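Local coordinates for NAP1-binding protein 2 (Saccharomyces cerevisiae, PDB 1YN8) that acts as an adaptor that brings the PTC1 phosphatase to the PBS2 kinase, restraining HOG pathway signalling; the part described is its SH3 domain, at residues V26-K31 against E53-I58; W36-N41 against S45-V50. All blocks are in the same frame, centred on the assembly; numbering follows the deposited sequence. Where two conformers were deposited one is given.

Interaction 1: V26-K31 against E53-I58; sequences VFISYK and EFVSYI
I28 meets V55 and Y57 across the inside of the SH3 barrel. Strand 2-6 lies between strands 25-33 and 55-57 in the sheet, so the two segments are brought together by the curvature of the barrel and not by strand pairing. Even the nearest CA pair, I28 and Y57, is 9.0 Å apart, and side chains alone span the gap.

The aliphatic part of the contact is a meeting of methyls. I28 and V55 reach toward each other tip to tip, I28 CD1 lying 4.1 Å from V55 CG2. I28 carries CG1 beside its backbone N (chi1 -53°), which turns CG1 and CD1 toward V55 and leaves CG2 opposite the backbone N, near Y57 OH. Two branched residues suit this place, since V55 also touches L37 and I28 also covers A39, all without a polar group.

The aromatic part engages both branches of the isoleucine. The side chains of I28 and Y57 cross at about a right angle, and I28 CG1 comes within 3.7 Å of Y57 CE1, approaching the ring obliquely. The other branch, I28 CG2, packs 3.8 Å from Y57 OH. Tyrosine fits a border position: its ring carbon CE1 lies against I28, and the side chain also touches Q2 and A4 of strand 2-6, while the residue as a whole remains exposed. Truncating I28 to an alanine would probably open a gap beside Y57 CE1 and deprive V55 CG2 of the I28 CD1 methyl.

Only van der Waals and hydrophobic forces join the segments, and only 151 Å² is buried between them. Such a contact is not directional: it probably favours closure of the barrel by excluding water, while the backbone hydrogen bonds of strand 25-33 to strands 2-6 and 36-40 hold that strand in the sheet.

Interaction 2: W36-N41 against S45-V50; sequences WLVAEN and SKTGLV
A39 O accepts a backbone bond from G48 N at 3.0 Å and, in the T47 conformer described, a second from T47 OG1 at 2.8 Å; the double grip holds for that conformer only. The hydroxyl comes from above the carbonyl plane, 54° out of it. Threonine can do this because OG1 is opposite its own backbone N, which turns the hydroxyl toward A39 O.

The backbones form an antiparallel hairpin. L37 with V50 and A39 with G48 are hydrogen-bonded pairs; V38 with L49 and E40 with T47 are non-hydrogen-bonded. G48 is almost fully extended (phi -178°, psi -175°), a conformation that a CB would disfavour. On the face of L37 and A39, V50 CG2 packs 4.1 Å from L37 CB and also meets the A39 methyl. At the strand's start W36 CE3 lies 4.0 Å from L49 CB and 3.5 Å from V50 O. W36 sits where many SH3 domains carry a tryptophan of the peptide-binding surface, and may serve likewise here.

Toward the turn, N41 uses backbone and amide together. N41 N donates to K46 O (3.1 Å), K46 N approaches N41 OD1 from above its carbonyl plane, and N41 ND2 gives a bond to S45 OG, 3.1 Å away and nearly in the amide plane. Gripped at both ends, the amide is held against flipping. S45 OG is also bonded to S43 OG.

Polar bonds thus set the hairpin's register and close its turn, while the apolar side chains of L37, A39 and V50 cover its buried face.

In the fold
Along the chain the segments come in the order 26-31, 36-41, 45-50, 53-58, so the hairpin of interaction 2 falls between the two halves of interaction 1. The centres are about 9 Å apart, and strands 25-33 and 36-40, neighbours in the same antiparallel sheet, join them directly: S29 N lies 2.8 Å from V38 O and F27 O lies 2.9 Å from E40 N, both probable hydrogen bonds. Inside the barrel V55 CG2 meets L37 CD1 at 3.7 Å, linking the two hydrophobic clusters. Strands 47-51 and 55-57 are outermost in the sheet, and together the contacts show how one five-stranded sheet curls into the compact SH3 domain of this adaptor.

Interaction 1: V26-K31 against E53-I58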
ATOM      1  N   VAL A  26       3.191  -6.073   1.079  1.00 25.93           N
ATOM      2  CA  VAL A  26       3.699  -4.688   0.984  1.00 24.63           C
ATOM      3  C   VAL A  26       4.418  -4.210   2.268  1.00 25.11           C
ATOM      4  O   VAL A  26       4.347  -4.852   3.303  1.00 25.51           O
ATOM      5  CB  VAL A  26       2.550  -3.722   0.629  1.00 26.95           C
ATOM      6  CG1 VAL A  26       1.897  -4.116  -0.678  1.00 25.52           C
ATOM      7  CG2 VAL A  26       1.501  -3.700   1.744  1.00 27.30           C
ATOM      8  N   PHE A  27       5.109  -3.071   2.177  1.00 24.00           N
ATOM      9  CA  PHE A  27       5.852  -2.478   3.306  1.00 24.78           C
ATOM     10  C   PHE A  27       5.472  -1.012   3.377  1.00 24.93           C
ATOM     11  O   PHE A  27       5.609  -0.298   2.369  1.00 26.16           O
ATOM     12  CB  PHE A  27       7.364  -2.643   3.100  1.00 23.40           C
ATOM     13  CG  PHE A  27       7.803  -4.115   3.020  1.00 25.28           C
ATOM     14  CD1 PHE A  27       8.237  -4.796   4.180  1.00 24.58           C
ATOM     15  CD2 PHE A  27       7.680  -4.843   1.821  1.00 23.17           C
ATOM     16  CE1 PHE A  27       8.557  -6.158   4.137  1.00 24.23           C
ATOM     17  CE2 PHE A  27       8.077  -6.177   1.768  1.00 24.12           C
ATOM     18  CZ  PHE A  27       8.500  -6.832   2.936  1.00 24.84           C
ATOM     19  N   ILE A  28       5.002  -0.570   4.547  1.00 23.58           N
ATOM     20  CA  ILE A  28       4.529   0.798   4.714  1.00 24.07           C
ATOM     21  C   ILE A  28       5.694   1.666   5.164  1.00 24.44           C
ATOM     22  O   ILE A  28       6.284   1.431   6.240  1.00 24.93           O
ATOM     23  CB  ILE A  28       3.347   0.903   5.720  1.00 24.86           C
ATOM     24  CG1 ILE A  28       2.186  -0.067   5.381  1.00 23.18           C
ATOM     25  CG2 ILE A  28       2.870   2.342   5.821  1.00 24.63           C
ATOM     26  CD1 ILE A  28       1.573   0.056   4.002  1.00 25.53           C
ATOM     27  N   SER A  29       6.031   2.690   4.359  1.00 24.58           N
ATOM     28  CA  SER A  29       7.120   3.606   4.705  1.00 26.65           C
ATOM     29  C   SER A  29       6.748   4.659   5.762  1.00 25.86           C
ATOM     30  O   SER A  29       7.539   4.939   6.680  1.00 25.76           O
ATOM     31  CB  SER A  29       7.585   4.300   3.437  1.00 27.29           C
ATOM     32  OG  SER A  29       7.942   3.347   2.457  1.00 33.48           O
ATOM     33  N   TYR A  30       5.570   5.287   5.584  1.00 25.19           N
ATOM     34  CA  TYR A  30       5.052   6.336   6.437  1.00 25.28           C
ATOM     35  C   TYR A  30       3.607   6.685   6.039  1.00 25.57           C
ATOM     36  O   TYR A  30       3.118   6.247   4.990  1.00 25.36           O
ATOM     37  CB  TYR A  30       5.905   7.610   6.386  1.00 25.62           C
ATOM     38  CG  TYR A  30       5.967   8.374   5.053  1.00 27.78           C
ATOM     39  CD1 TYR A  30       5.158   9.486   4.829  1.00 27.54           C
ATOM     40  CD2 TYR A  30       6.870   8.030   4.063  1.00 30.79           C
ATOM     41  CE1 TYR A  30       5.245  10.226   3.634  1.00 31.21           C
ATOM     42  CE2 TYR A  30       6.956   8.760   2.866  1.00 29.60           C
ATOM     43  CZ  TYR A  30       6.144   9.854   2.661  1.00 29.34           C
ATOM     44  OH  TYR A  30       6.245  10.585   1.472  1.00 31.06           O
ATOM     45  N   LYS A  31       2.956   7.442   6.920  1.00 23.61           N
ATOM     46  CA  LYS A  31       1.633   8.020   6.648  1.00 24.34           C
ATOM     47  C   LYS A  31       1.757   9.402   6.004  1.00 23.58           C
ATOM     48  O   LYS A  31       2.253  10.365   6.632  1.00 22.53           O
ATOM     49  CB  LYS A  31       0.808   8.104   7.930  1.00 23.76           C
ATOM     50  CG  LYS A  31      -0.641   8.619   7.738  1.00 23.94           C
ATOM     51  CD  LYS A  31      -1.449   8.437   9.024  1.00 24.75           C
ATOM     52  CE  LYS A  31      -2.863   8.915   8.832  1.00 26.48           C
ATOM     53  NZ  LYS A  31      -3.656   8.876  10.094  1.00 32.41           N
ATOM     54  N   GLU A  53      -7.295   2.282   4.855  1.00 26.13           N
ATOM     55  CA  GLU A  53      -8.200   1.169   5.216  1.00 26.36           C
ATOM     56  C   GLU A  53      -8.071  -0.121   4.343  1.00 25.39           C
ATOM     57  O   GLU A  53      -8.806  -1.098   4.581  1.00 25.73           O
ATOM     58  CB  GLU A  53      -9.662   1.658   5.214  1.00 26.60           C
ATOM     59  CG  GLU A  53      -9.998   2.761   6.291  1.00 30.20           C
ATOM     60  CD  GLU A  53      -9.522   2.404   7.709  1.00 37.65           C
ATOM     61  OE1 GLU A  53      -9.924   1.330   8.221  1.00 37.85           O
ATOM     62  OE2 GLU A  53      -8.739   3.196   8.309  1.00 40.25           O
ATOM     63  N   PHE A  54      -7.192  -0.118   3.327  1.00 24.22           N
ATOM     64  CA  PHE A  54      -7.031  -1.246   2.390  1.00 25.85           C
ATOM     65  C   PHE A  54      -5.837  -2.157   2.759  1.00 26.07           C
ATOM     66  O   PHE A  54      -5.540  -3.103   2.023  1.00 25.60           O
ATOM     67  CB  PHE A  54      -6.846  -0.743   0.944  1.00 25.25           C
ATOM     68  CG  PHE A  54      -8.151  -0.467   0.184  1.00 25.13           C
ATOM     69  CD1 PHE A  54      -9.124   0.382   0.716  1.00 23.65           C
ATOM     70  CD2 PHE A  54      -8.379  -1.017  -1.081  1.00 22.92           C
ATOM     71  CE1 PHE A  54     -10.295   0.666   0.022  1.00 22.38           C
ATOM     72  CE2 PHE A  54      -9.571  -0.744  -1.779  1.00 23.43           C
ATOM     73  CZ  PHE A  54     -10.513   0.105  -1.221  1.00 25.04           C
ATOM     74  N   VAL A  55      -5.138  -1.848   3.861  1.00 26.65           N
ATOM     75  CA  VAL A  55      -4.050  -2.747   4.346  1.00 27.32           C
ATOM     76  C   VAL A  55      -4.180  -3.120   5.814  1.00 26.44           C
ATOM     77  O   VAL A  55      -4.789  -2.360   6.592  1.00 26.06           O
ATOM     78  CB  VAL A  55      -2.609  -2.180   4.103  1.00 30.44           C
ATOM     79  CG1 VAL A  55      -2.427  -1.709   2.676  1.00 30.18           C
ATOM     80  CG2 VAL A  55      -2.226  -1.093   5.123  1.00 31.74           C
ATOM     81  N   SER A  56      -3.580  -4.254   6.184  0.50 24.90           N
ATOM     82  CA  SER A  56      -3.507  -4.713   7.558  0.50 25.11           C
ATOM     83  C   SER A  56      -2.045  -5.052   7.901  0.50 24.33           C
ATOM     84  O   SER A  56      -1.306  -5.571   7.042  0.50 24.41           O
ATOM     85  CB  SER A  56      -4.358  -5.953   7.736  0.50 26.60           C
ATOM     86  OG  SER A  56      -4.404  -6.331   9.093  0.50 26.63           O
ATOM     87  N   TYR A  57      -1.641  -4.759   9.138  1.00 23.86           N
ATOM     88  CA  TYR A  57      -0.263  -5.026   9.580  1.00 23.64           C
ATOM     89  C   TYR A  57      -0.112  -6.484   9.988  1.00 24.72           C
ATOM     90  O   TYR A  57      -0.991  -7.043  10.637  1.00 25.48           O
ATOM     91  CB  TYR A  57       0.154  -4.074  10.705  1.00 24.88           C
ATOM     92  CG  TYR A  57       0.299  -2.660  10.203  1.00 26.65           C
ATOM     93  CD1 TYR A  57       1.347  -2.310   9.336  1.00 25.20           C
ATOM     94  CD2 TYR A  57      -0.625  -1.686  10.534  1.00 28.34           C
ATOM     95  CE1 TYR A  57       1.484  -1.008   8.847  1.00 28.68           C
ATOM     96  CE2 TYR A  57      -0.502  -0.382  10.028  1.00 32.00           C
ATOM     97  CZ  TYR A  57       0.533  -0.065   9.182  1.00 30.62           C
ATOM     98  OH  TYR A  57       0.621   1.228   8.694  1.00 35.56           O
ATOM     99  N   ILE A  58       1.011  -7.088   9.606  0.50 25.22           N
ATOM    100  CA  ILE A  58       1.303  -8.498   9.885  0.50 26.18           C
ATOM    101  C   ILE A  58       1.826  -8.662  11.328  0.50 27.42           C
ATOM    102  O   ILE A  58       2.832  -8.074  11.717  0.50 27.83           O
ATOM    103  CB  ILE A  58       2.283  -9.079   8.801  0.50 25.61           C
ATOM    104  CG1 ILE A  58       1.515  -9.338   7.492  0.50 26.82           C
ATOM    105  CG2 ILE A  58       2.987 -10.355   9.301  0.50 27.32           C
ATOM    106  CD1 ILE A  58       2.385  -9.590   6.237  0.50 26.52           C
TER

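Interaction 2: W36-N41 against S45-V50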
ATOM      1  N   TRP A  36      -4.261   8.113   3.688  1.00 22.48           N
ATOM      2  CA  TRP A  36      -3.246   7.722   2.692  1.00 21.32           C
ATOM      3  C   TRP A  36      -1.920   7.263   3.333  1.00 21.62           C
ATOM      4  O   TRP A  36      -1.313   8.016   4.108  1.00 22.96           O
ATOM      5  CB  TRP A  36      -2.964   8.907   1.736  1.00 21.82           C
ATOM      6  CG  TRP A  36      -4.145   9.305   0.828  1.00 21.78           C
ATOM      7  CD1 TRP A  36      -4.895  10.442   0.891  1.00 23.81           C
ATOM      8  CD2 TRP A  36      -4.651   8.552  -0.279  1.00 22.15           C
ATOM      9  NE1 TRP A  36      -5.858  10.442  -0.106  1.00 22.24           N
ATOM     10  CE2 TRP A  36      -5.725   9.293  -0.838  1.00 21.89           C
ATOM     11  CE3 TRP A  36      -4.297   7.327  -0.860  1.00 25.08           C
ATOM     12  CZ2 TRP A  36      -6.443   8.841  -1.942  1.00 21.91           C
ATOM     13  CZ3 TRP A  36      -5.027   6.875  -1.974  1.00 23.46           C
ATOM     14  CH2 TRP A  36      -6.066   7.623  -2.490  1.00 21.62           C
ATOM     15  N   LEU A  37      -1.494   6.057   2.940  1.00 21.58           N
ATOM     16  CA  LEU A  37      -0.186   5.528   3.280  1.00 22.88           C
ATOM     17  C   LEU A  37       0.721   5.504   2.024  1.00 23.02           C
ATOM     18  O   LEU A  37       0.233   5.273   0.901  1.00 24.03           O
ATOM     19  CB  LEU A  37      -0.328   4.109   3.852  1.00 25.39           C
ATOM     20  CG  LEU A  37      -1.263   3.926   5.063  1.00 24.80           C
ATOM     21  CD1 LEU A  37      -1.282   2.459   5.400  1.00 26.95           C
ATOM     22  CD2 LEU A  37      -0.831   4.736   6.254  1.00 26.61           C
ATOM     23  N   VAL A  38       2.031   5.679   2.240  1.00 22.86           N
ATOM     24  CA  VAL A  38       3.051   5.425   1.223  1.00 24.71           C
ATOM     25  C   VAL A  38       3.585   3.995   1.439  1.00 25.92           C
ATOM     26  O   VAL A  38       4.142   3.662   2.510  1.00 26.36           O
ATOM     27  CB  VAL A  38       4.240   6.419   1.278  1.00 24.48           C
ATOM     28  CG1 VAL A  38       5.313   6.033   0.234  1.00 24.96           C
ATOM     29  CG2 VAL A  38       3.788   7.831   1.024  1.00 27.37           C
ATOM     30  N   ALA A  39       3.429   3.183   0.409  1.00 25.65           N
ATOM     31  CA  ALA A  39       3.744   1.766   0.429  1.00 25.72           C
ATOM     32  C   ALA A  39       4.724   1.397  -0.677  1.00 25.20           C
ATOM     33  O   ALA A  39       4.759   2.050  -1.734  1.00 23.60           O
ATOM     34  CB  ALA A  39       2.488   0.976   0.284  1.00 26.63           C
ATOM     35  N   GLU A  40       5.555   0.382  -0.418  1.00 25.18           N
ATOM     36  CA  GLU A  40       6.316  -0.289  -1.479  1.00 27.37           C
ATOM     37  C   GLU A  40       5.814  -1.729  -1.694  1.00 25.44           C
ATOM     38  O   GLU A  40       5.242  -2.371  -0.774  1.00 25.42           O
ATOM     39  CB  GLU A  40       7.854  -0.227  -1.280  1.00 29.19           C
ATOM     40  CG  GLU A  40       8.397  -0.895  -0.057  1.00 33.08           C
ATOM     41  CD  GLU A  40       9.945  -0.761   0.122  1.00 33.21           C
ATOM     42  OE1 GLU A  40      10.584   0.234  -0.303  1.00 36.55           O
ATOM     43  OE2 GLU A  40      10.521  -1.717   0.686  1.00 41.69           O
ATOM     44  N   ASN A  41       5.957  -2.203  -2.936  1.00 24.66           N
ATOM     45  CA  ASN A  41       5.585  -3.585  -3.300  1.00 23.92           C
ATOM     46  C   ASN A  41       6.551  -4.596  -2.656  1.00 24.84           C
ATOM     47  O   ASN A  41       7.548  -4.195  -2.015  1.00 26.53           O
ATOM     48  CB  ASN A  41       5.496  -3.814  -4.839  1.00 25.53           C
ATOM     49  CG  ASN A  41       6.809  -3.576  -5.591  1.00 25.38           C
ATOM     50  OD1 ASN A  41       7.869  -3.289  -4.996  1.00 23.00           O
ATOM     51  ND2 ASN A  41       6.727  -3.655  -6.952  1.00 23.72           N
ATOM     52  N   SER A  45      10.642  -2.569  -5.739  1.00 22.61           N
ATOM     53  CA  SER A  45      10.896  -1.962  -7.065  1.00 21.38           C
ATOM     54  C   SER A  45       9.920  -0.830  -7.449  1.00 21.99           C
ATOM     55  O   SER A  45      10.207  -0.065  -8.381  1.00 23.48           O
ATOM     56  CB  SER A  45      10.839  -3.023  -8.169  1.00 21.03           C
ATOM     57  OG  SER A  45       9.537  -3.573  -8.211  1.00 22.09           O
ATOM     58  N   LYS A  46       8.795  -0.729  -6.738  1.00 23.83           N
ATOM     59  CA  LYS A  46       7.783   0.296  -7.010  1.00 25.59           C
ATOM     60  C   LYS A  46       7.220   0.829  -5.698  1.00 24.66           C
ATOM     61  O   LYS A  46       7.104   0.074  -4.715  1.00 24.20           O
ATOM     62  CB  LYS A  46       6.639  -0.290  -7.860  1.00 23.74           C
ATOM     63  CG  LYS A  46       7.044  -0.763  -9.279  1.00 27.78           C
ATOM     64  CD  LYS A  46       5.807  -1.300  -9.970  1.00 30.69           C
ATOM     65  CE  LYS A  46       6.091  -2.086 -11.231  1.00 34.94           C
ATOM     66  NZ  LYS A  46       4.883  -2.935 -11.556  1.00 40.46           N
ATOM     67  N   THR A  47       6.854   2.111  -5.658  0.50 24.85           N
ATOM     68  CA  THR A  47       6.270   2.707  -4.449  0.50 24.70           C
ATOM     69  C   THR A  47       5.215   3.755  -4.814  0.50 23.93           C
ATOM     70  O   THR A  47       5.339   4.441  -5.826  0.50 24.05           O
ATOM     71  CB  THR A  47       7.373   3.344  -3.531  0.50 24.46           C
ATOM     72  OG1 THR A  47       6.804   3.883  -2.321  0.50 26.70           O
ATOM     73  CG2 THR A  47       8.091   4.441  -4.257  0.50 24.17           C
ATOM     74  N   GLY A  48       4.191   3.892  -3.976  1.00 23.07           N
ATOM     75  CA  GLY A  48       3.138   4.896  -4.202  1.00 24.36           C
ATOM     76  C   GLY A  48       2.094   4.927  -3.100  1.00 23.54           C
ATOM     77  O   GLY A  48       2.239   4.235  -2.101  1.00 23.50           O
ATOM     78  N   LEU A  49       1.059   5.742  -3.286  0.50 23.60           N
ATOM     79  CA  LEU A  49       0.003   5.908  -2.277  0.50 23.02           C
ATOM     80  C   LEU A  49      -1.112   4.874  -2.394  0.50 23.65           C
ATOM     81  O   LEU A  49      -1.596   4.561  -3.506  0.50 22.97           O
ATOM     82  CB  LEU A  49      -0.598   7.318  -2.333  0.50 23.36           C
ATOM     83  CG  LEU A  49       0.215   8.414  -1.634  0.50 21.82           C
ATOM     84  CD1 LEU A  49       1.461   8.768  -2.425  0.50 23.07           C
ATOM     85  CD2 LEU A  49      -0.622   9.638  -1.404  0.50 21.55           C
ATOM     86  N   VAL A  50      -1.531   4.377  -1.229  1.00 23.67           N
ATOM     87  CA  VAL A  50      -2.660   3.431  -1.106  1.00 25.71           C
ATOM     88  C   VAL A  50      -3.623   3.902   0.018  1.00 24.23           C
ATOM     89  O   VAL A  50      -3.194   4.599   0.956  1.00 22.19           O
ATOM     90  CB  VAL A  50      -2.170   2.001  -0.800  1.00 25.71           C
ATOM     91  CG1 VAL A  50      -1.149   1.551  -1.890  1.00 27.01           C
ATOM     92  CG2 VAL A  50      -1.562   1.899   0.630  1.00 26.79           C
TER